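Local coordinates for acetoacetate decarboxylase (Sphingomonas wittichii, PDB 5UPB), which is an acetoacetate decarboxylase-like enzyme that probably acts on keto acids or related carbonyl compounds through a Schiff-base lysine, as its relatives do, at residues Gln40-Ala45 and Leu229-Asp234; Trp109-Gly114 and Lys121-Ile126. All blocks are in the same frame, centred on the assembly; numbering follows the deposited sequence.

Overall arrangement
Contact 1 (Gln40-Ala45 with Leu229-Asp234) and contact 2 (Trp109-Gly114 with Lys121-Ile126) do not touch. Their centres are about 20 Å apart and their nearest atoms about 8 Å apart. In sequence, both segments of contact 2 fall between those of contact 1. Strands 80-92 and 95-105 link them in space, since both contacts pack on these two strands. Contact 1 is apolar, and its centre lies about 16 Å from the centre of the chain. Contact 2 is deeper, its centre at about 10 Å, and holds a buried lysine. The family works through a Schiff-base lysine, and the Lys121-Lys122 pair is consistent with an active site near contact 2. Both contacts also reach the second subunit.

Contact 1 (Gln40-Ala45 and Leu229-Asp234); sequences QALLPA and LECFAD
Leu42 carries this contact and meets Cys231 and Phe232 with its two methyl groups. Its CD1 does most of the work. This methyl lies 3.7 Å from Phe232 CE1. The next ring atom, Phe232 CZ, is 4.0 Å from the same Leu42 CD1, so the methyl sits by the outer end of the ring. The approach to the ring is oblique. Leu42 CD1 also touches the methylene of Cys231, with CD1 to CB at 3.9 Å. The second methyl, Leu42 CD2, faces the sulfur more loosely, at 4.1 Å from Cys231 SG. The leucine fork thus reaches two successive residues of the other segment.

In Leu42, CG stands beside the backbone N and anti to the carbonyl carbon (chi1 -61°), which carries the fork across to Cys231. Phe232 has a similar first torsion (-69°), and this brings the far end of its ring to the leucine although its CB does not point that way. The backbones stay well apart, with Leu42 CA and Cys231 CA 8.4 Å from each other. The 3-10 turn presents Cys231 and Phe232 together, and Phe232 N bonds to Leu229 O at 3.0 Å within it.

The contact joins helix 36-42 to the connection between strands 206-221 and 235-249. Leu42 also packs on Ile88 and Phe102, and Phe232 on Leu39, Leu86 and Ile88. Strands 80-92 and 95-105 therefore line this small apolar cluster, and Thr8 of the second subunit packs on Leu42.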
loop_
_atom_site.group_PDB
_atom_site.type_symbol
_atom_site.label_atom_id
_atom_site.label_comp_id
_atom_site.label_asym_id
_atom_site.label_seq_id
_atom_site.Cartn_x
_atom_site.Cartn_y
_atom_site.Cartn_z
ATOM N N GLN A 40 32.266 -6.221 8.474
ATOM C CA GLN A 40 32.425 -7.186 9.561
ATOM C C GLN A 40 31.563 -6.807 10.764
ATOM O O GLN A 40 31.023 -7.681 11.452
ATOM C CB GLN A 40 33.895 -7.294 9.987
ATOM C CG GLN A 40 34.111 -8.332 11.098
ATOM C CD GLN A 40 33.948 -9.779 10.600
ATOM O OE1 GLN A 40 34.613 -10.199 9.639
ATOM N NE2 GLN A 40 33.054 -10.539 11.244
ATOM N N ALA A 41 31.426 -5.506 11.035
ATOM C CA ALA A 41 30.609 -5.048 12.160
ATOM C C ALA A 41 29.150 -5.495 12.044
ATOM O O ALA A 41 28.445 -5.584 13.054
ATOM C CB ALA A 41 30.708 -3.523 12.258
ATOM N N LEU A 42 28.662 -5.739 10.830
ATOM C CA LEU A 42 27.297 -6.206 10.641
ATOM C C LEU A 42 27.173 -7.715 10.742
ATOM O O LEU A 42 26.045 -8.230 10.752
ATOM C CB LEU A 42 26.768 -5.773 9.274
ATOM C CG LEU A 42 26.681 -4.282 9.005
ATOM C CD1 LEU A 42 26.214 -4.051 7.552
ATOM C CD2 LEU A 42 25.751 -3.610 10.045
ATOM N N LEU A 43 28.295 -8.433 10.739
ATOM C CA LEU A 43 28.180 -9.877 10.732
ATOM C C LEU A 43 28.020 -10.398 12.139
ATOM O O LEU A 43 28.727 -9.954 13.043
ATOM C CB LEU A 43 29.414 -10.527 10.122
ATOM C CG LEU A 43 29.624 -10.229 8.645
ATOM C CD1 LEU A 43 30.952 -10.811 8.165
ATOM C CD2 LEU A 43 28.465 -10.827 7.886
ATOM N N PRO A 44 27.164 -11.390 12.338
ATOM C CA PRO A 44 27.104 -12.027 13.649
ATOM C C PRO A 44 28.372 -12.825 13.931
ATOM O O PRO A 44 29.142 -13.179 13.034
ATOM C CB PRO A 44 25.893 -12.958 13.534
ATOM C CG PRO A 44 25.805 -13.291 12.094
ATOM C CD PRO A 44 26.249 -12.038 11.372
ATOM N N ALA A 45 28.612 -13.045 15.217
ATOM C CA ALA A 45 29.812 -13.739 15.658
ATOM C C ALA A 45 29.924 -15.110 15.002
ATOM O O ALA A 45 28.941 -15.855 14.910
ATOM C CB ALA A 45 29.797 -13.891 17.178
ATOM N N LEU A 229 22.084 2.232 6.209
ATOM C CA LEU A 229 22.506 2.068 4.824
ATOM C C LEU A 229 23.901 2.615 4.597
ATOM O O LEU A 229 24.589 2.160 3.687
ATOM C CB LEU A 229 21.509 2.764 3.901
ATOM C CG LEU A 229 20.124 2.132 3.932
ATOM C CD1 LEU A 229 19.027 3.127 3.533
ATOM C CD2 LEU A 229 20.124 0.935 3.004
ATOM N N GLU A 230 24.333 3.571 5.423
ATOM C CA GLU A 230 25.661 4.147 5.286
ATOM C C GLU A 230 26.758 3.090 5.411
ATOM O O GLU A 230 27.888 3.345 4.993
ATOM C CB GLU A 230 25.858 5.258 6.328
ATOM C CG GLU A 230 25.056 6.538 6.013
ATOM C CD GLU A 230 23.538 6.430 6.328
ATOM O OE1 GLU A 230 23.118 5.518 7.088
ATOM O OE2 GLU A 230 22.761 7.268 5.804
ATOM N N CYS A 231 26.481 1.941 6.031
ATOM C CA CYS A 231 27.473 0.875 6.117
ATOM C C CYS A 231 27.924 0.367 4.743
ATOM O O CYS A 231 29.026 -0.181 4.628
ATOM C CB CYS A 231 26.909 -0.272 6.948
ATOM S SG CYS A 231 26.576 0.189 8.629
ATOM N N PHE A 232 27.111 0.561 3.704
ATOM C CA PHE A 232 27.416 0.122 2.348
ATOM C C PHE A 232 27.787 1.288 1.442
ATOM O O PHE A 232 27.929 1.109 0.236
ATOM C CB PHE A 232 26.237 -0.657 1.764
ATOM C CG PHE A 232 26.013 -2.007 2.417
ATOM C CD1 PHE A 232 25.207 -2.133 3.527
ATOM C CD2 PHE A 232 26.586 -3.151 1.889
ATOM C CE1 PHE A 232 25.001 -3.367 4.123
ATOM C CE2 PHE A 232 26.385 -4.386 2.479
ATOM C CZ PHE A 232 25.588 -4.495 3.596
ATOM N N ALA A 233 27.986 2.473 2.004
ATOM C CA ALA A 233 28.011 3.703 1.223
ATOM C C ALA A 233 29.310 3.841 0.443
ATOM O O ALA A 233 29.304 4.283 -0.712
ATOM C CB ALA A 233 27.817 4.919 2.139
ATOM N N ASP A 234 30.438 3.515 1.055
ATOM C CA ASP A 234 31.717 3.785 0.410
ATOM C C ASP A 234 32.099 2.529 -0.357
ATOM O O ASP A 234 32.770 1.633 0.165
ATOM C CB ASP A 234 32.764 4.171 1.443
ATOM C CG ASP A 234 34.076 4.562 0.817
ATOM O OD1 ASP A 234 34.052 5.322 -0.171
ATOM O OD2 ASP A 234 35.130 4.116 1.315
#

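Contact 2 (Trp109-Gly114 and Lys121-Ile126); sequences WSLIRG and KKIGAI
Lys121 NZ is gripped by three groups. Two belong to Ser110: NZ makes a weak bond of 3.1 Å to Ser110 OG and another weak one of 3.4 Å to Ser110 O. The strongest partner is Glu83 of strand 80-92, which forms a salt bridge with NZ. Ser110 O also accepts the helical bond from Gly114 N, so it serves two donors. The serine hydroxyl turns anti to its own N (chi1 179°) and thereby comes up to the lysine.

The Lys121 chain is extended beyond CG and runs across the helix, nearly at right angles to its axis. Lys121 CD lies 3.6 Å from Ser110 O. Further out, Lys121 CE is 3.9 Å from Gly114 CA. A beta carbon on Gly114 would overlap CE, so the glycine leaves room for the chain. Leu111 slides past Lys121 in the opposite direction. Leu111 CD1 comes to 3.4 Å from Lys121 O, the carbonyl that also accepts a bond from Trp115 NE1. The same methyl meets Ile123 CG1 at 3.8 Å, which closes the apolar side of the contact.

The helix segment 109-114 and strand 121-123 run nearly antiparallel (164°), their axes 7.9 Å apart at the closest. The strand pairs in parallel with strand 95-105. The Lys122 side chain leaves the backbone away from the helix, and its NZ makes a salt bridge to Glu227.

A methionine in place of Lys121 would probably leave the Glu83 carboxylate without its mate and Ser110 OG without this donor. Lys121 NZ lies at the edge of the Arg113 guanidinium, near its plane, with Arg113 NH2 4.4 Å away. Together, the two weak bonds to Ser110 and the outside partner Glu83 fix the amino group between helix 108-116 and strand 80-92.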
loop_
_atom_site.group_PDB
_atom_site.type_symbol
_atom_site.label_atom_id
_atom_site.label_comp_id
_atom_site.label_asym_id
_atom_site.label_seq_id
_atom_site.Cartn_x
_atom_site.Cartn_y
_atom_site.Cartn_z
ATOM N N TRP A 109 4.423 -12.893 5.349
ATOM C CA TRP A 109 4.707 -14.327 5.404
ATOM C C TRP A 109 6.114 -14.627 4.937
ATOM O O TRP A 109 6.753 -15.549 5.446
ATOM C CB TRP A 109 3.707 -15.154 4.594
ATOM C CG TRP A 109 3.282 -14.607 3.269
ATOM C CD1 TRP A 109 2.210 -13.817 3.023
ATOM C CD2 TRP A 109 3.878 -14.877 1.996
ATOM N NE1 TRP A 109 2.106 -13.543 1.683
ATOM C CE2 TRP A 109 3.112 -14.188 1.023
ATOM C CE3 TRP A 109 4.968 -15.648 1.581
ATOM C CZ2 TRP A 109 3.403 -14.228 -0.337
ATOM C CZ3 TRP A 109 5.282 -15.666 0.206
ATOM C CH2 TRP A 109 4.487 -14.951 -0.728
ATOM N N SER A 110 6.635 -13.827 4.024
ATOM C CA SER A 110 8.021 -13.984 3.626
ATOM C C SER A 110 8.958 -13.392 4.667
ATOM O O SER A 110 10.020 -13.972 4.951
ATOM C CB SER A 110 8.234 -13.338 2.248
ATOM O OG SER A 110 9.593 -13.465 1.884
ATOM N N LEU A 111 8.537 -12.312 5.334
ATOM C CA LEU A 111 9.312 -11.788 6.447
ATOM C C LEU A 111 9.490 -12.839 7.536
ATOM O O LEU A 111 10.608 -13.075 8.032
ATOM C CB LEU A 111 8.639 -10.529 6.987
ATOM C CG LEU A 111 9.369 -9.864 8.152
ATOM C CD1 LEU A 111 9.021 -8.389 8.124
ATOM C CD2 LEU A 111 8.983 -10.508 9.450
ATOM N N ILE A 112 8.397 -13.467 7.938
ATOM C CA ILE A 112 8.465 -14.378 9.063
ATOM C C ILE A 112 9.207 -15.661 8.697
ATOM O O ILE A 112 10.041 -16.146 9.472
ATOM C CB ILE A 112 7.043 -14.651 9.577
ATOM C CG1 ILE A 112 6.493 -13.373 10.302
ATOM C CG2 ILE A 112 7.035 -15.883 10.473
ATOM C CD1 ILE A 112 7.199 -13.063 11.606
ATOM N N ARG A 113 8.917 -16.244 7.541
ATOM C CA ARG A 113 9.705 -17.401 7.114
ATOM C C ARG A 113 11.186 -17.059 7.124
ATOM O O ARG A 113 12.012 -17.829 7.622
ATOM C CB ARG A 113 9.235 -17.847 5.723
ATOM C CG ARG A 113 9.845 -19.143 5.105
ATOM C CD ARG A 113 9.371 -19.279 3.613
ATOM N NE ARG A 113 9.790 -18.081 2.861
ATOM C CZ ARG A 113 9.218 -17.520 1.782
ATOM N NH1 ARG A 113 8.094 -17.979 1.174
ATOM N NH2 ARG A 113 9.823 -16.439 1.301
ATOM N N GLY A 114 11.528 -15.872 6.624
ATOM C CA GLY A 114 12.903 -15.408 6.683
ATOM C C GLY A 114 13.457 -15.364 8.092
ATOM O O GLY A 114 14.539 -15.909 8.370
ATOM N N LYS A 121 14.667 -9.541 8.016
ATOM C CA LYS A 121 13.797 -8.872 7.044
ATOM C C LYS A 121 12.886 -7.828 7.700
ATOM O O LYS A 121 12.324 -8.055 8.771
ATOM C CB LYS A 121 12.892 -9.872 6.283
ATOM C CG LYS A 121 13.640 -11.008 5.549
ATOM C CD LYS A 121 12.727 -11.667 4.536
ATOM C CE LYS A 121 13.462 -12.836 3.814
ATOM N NZ LYS A 121 12.589 -13.376 2.738
ATOM N N LYS A 122 12.699 -6.713 7.004
ATOM C CA LYS A 122 11.681 -5.714 7.311
ATOM C C LYS A 122 10.688 -5.662 6.151
ATOM O O LYS A 122 10.908 -6.257 5.076
ATOM C CB LYS A 122 12.326 -4.346 7.512
ATOM C CG LYS A 122 13.283 -4.281 8.721
ATOM C CD LYS A 122 13.909 -2.874 8.834
ATOM C CE LYS A 122 14.816 -2.778 9.990
ATOM N NZ LYS A 122 15.557 -1.452 9.990
ATOM N N ILE A 123 9.587 -4.941 6.368
ATOM C CA ILE A 123 8.615 -4.701 5.317
ATOM C C ILE A 123 8.960 -3.396 4.625
ATOM O O ILE A 123 9.116 -2.350 5.274
ATOM C CB ILE A 123 7.185 -4.616 5.856
ATOM C CG1 ILE A 123 6.716 -5.943 6.442
ATOM C CG2 ILE A 123 6.255 -4.100 4.695
ATOM C CD1 ILE A 123 6.564 -7.053 5.382
ATOM N N GLY A 124 9.020 -3.439 3.298
ATOM C CA GLY A 124 9.156 -2.233 2.510
ATOM C C GLY A 124 8.271 -2.301 1.286
ATOM O O GLY A 124 7.536 -3.260 1.084
ATOM N N ALA A 125 8.360 -1.269 0.469
ATOM C CA ALA A 125 7.729 -1.266 -0.842
ATOM C C ALA A 125 8.852 -1.460 -1.844
ATOM O O ALA A 125 9.869 -0.768 -1.763
ATOM C CB ALA A 125 6.982 0.056 -1.089
ATOM N N ILE A 126 8.728 -2.460 -2.701
ATOM C CA ILE A 126 9.804 -2.866 -3.604
ATOM C C ILE A 126 9.233 -3.044 -4.996
ATOM O O ILE A 126 8.213 -3.712 -5.166
ATOM C CB ILE A 126 10.466 -4.187 -3.171
ATOM C CG1 ILE A 126 11.035 -4.061 -1.755
ATOM C CG2 ILE A 126 11.584 -4.564 -4.153
ATOM C CD1 ILE A 126 10.191 -4.744 -0.721
#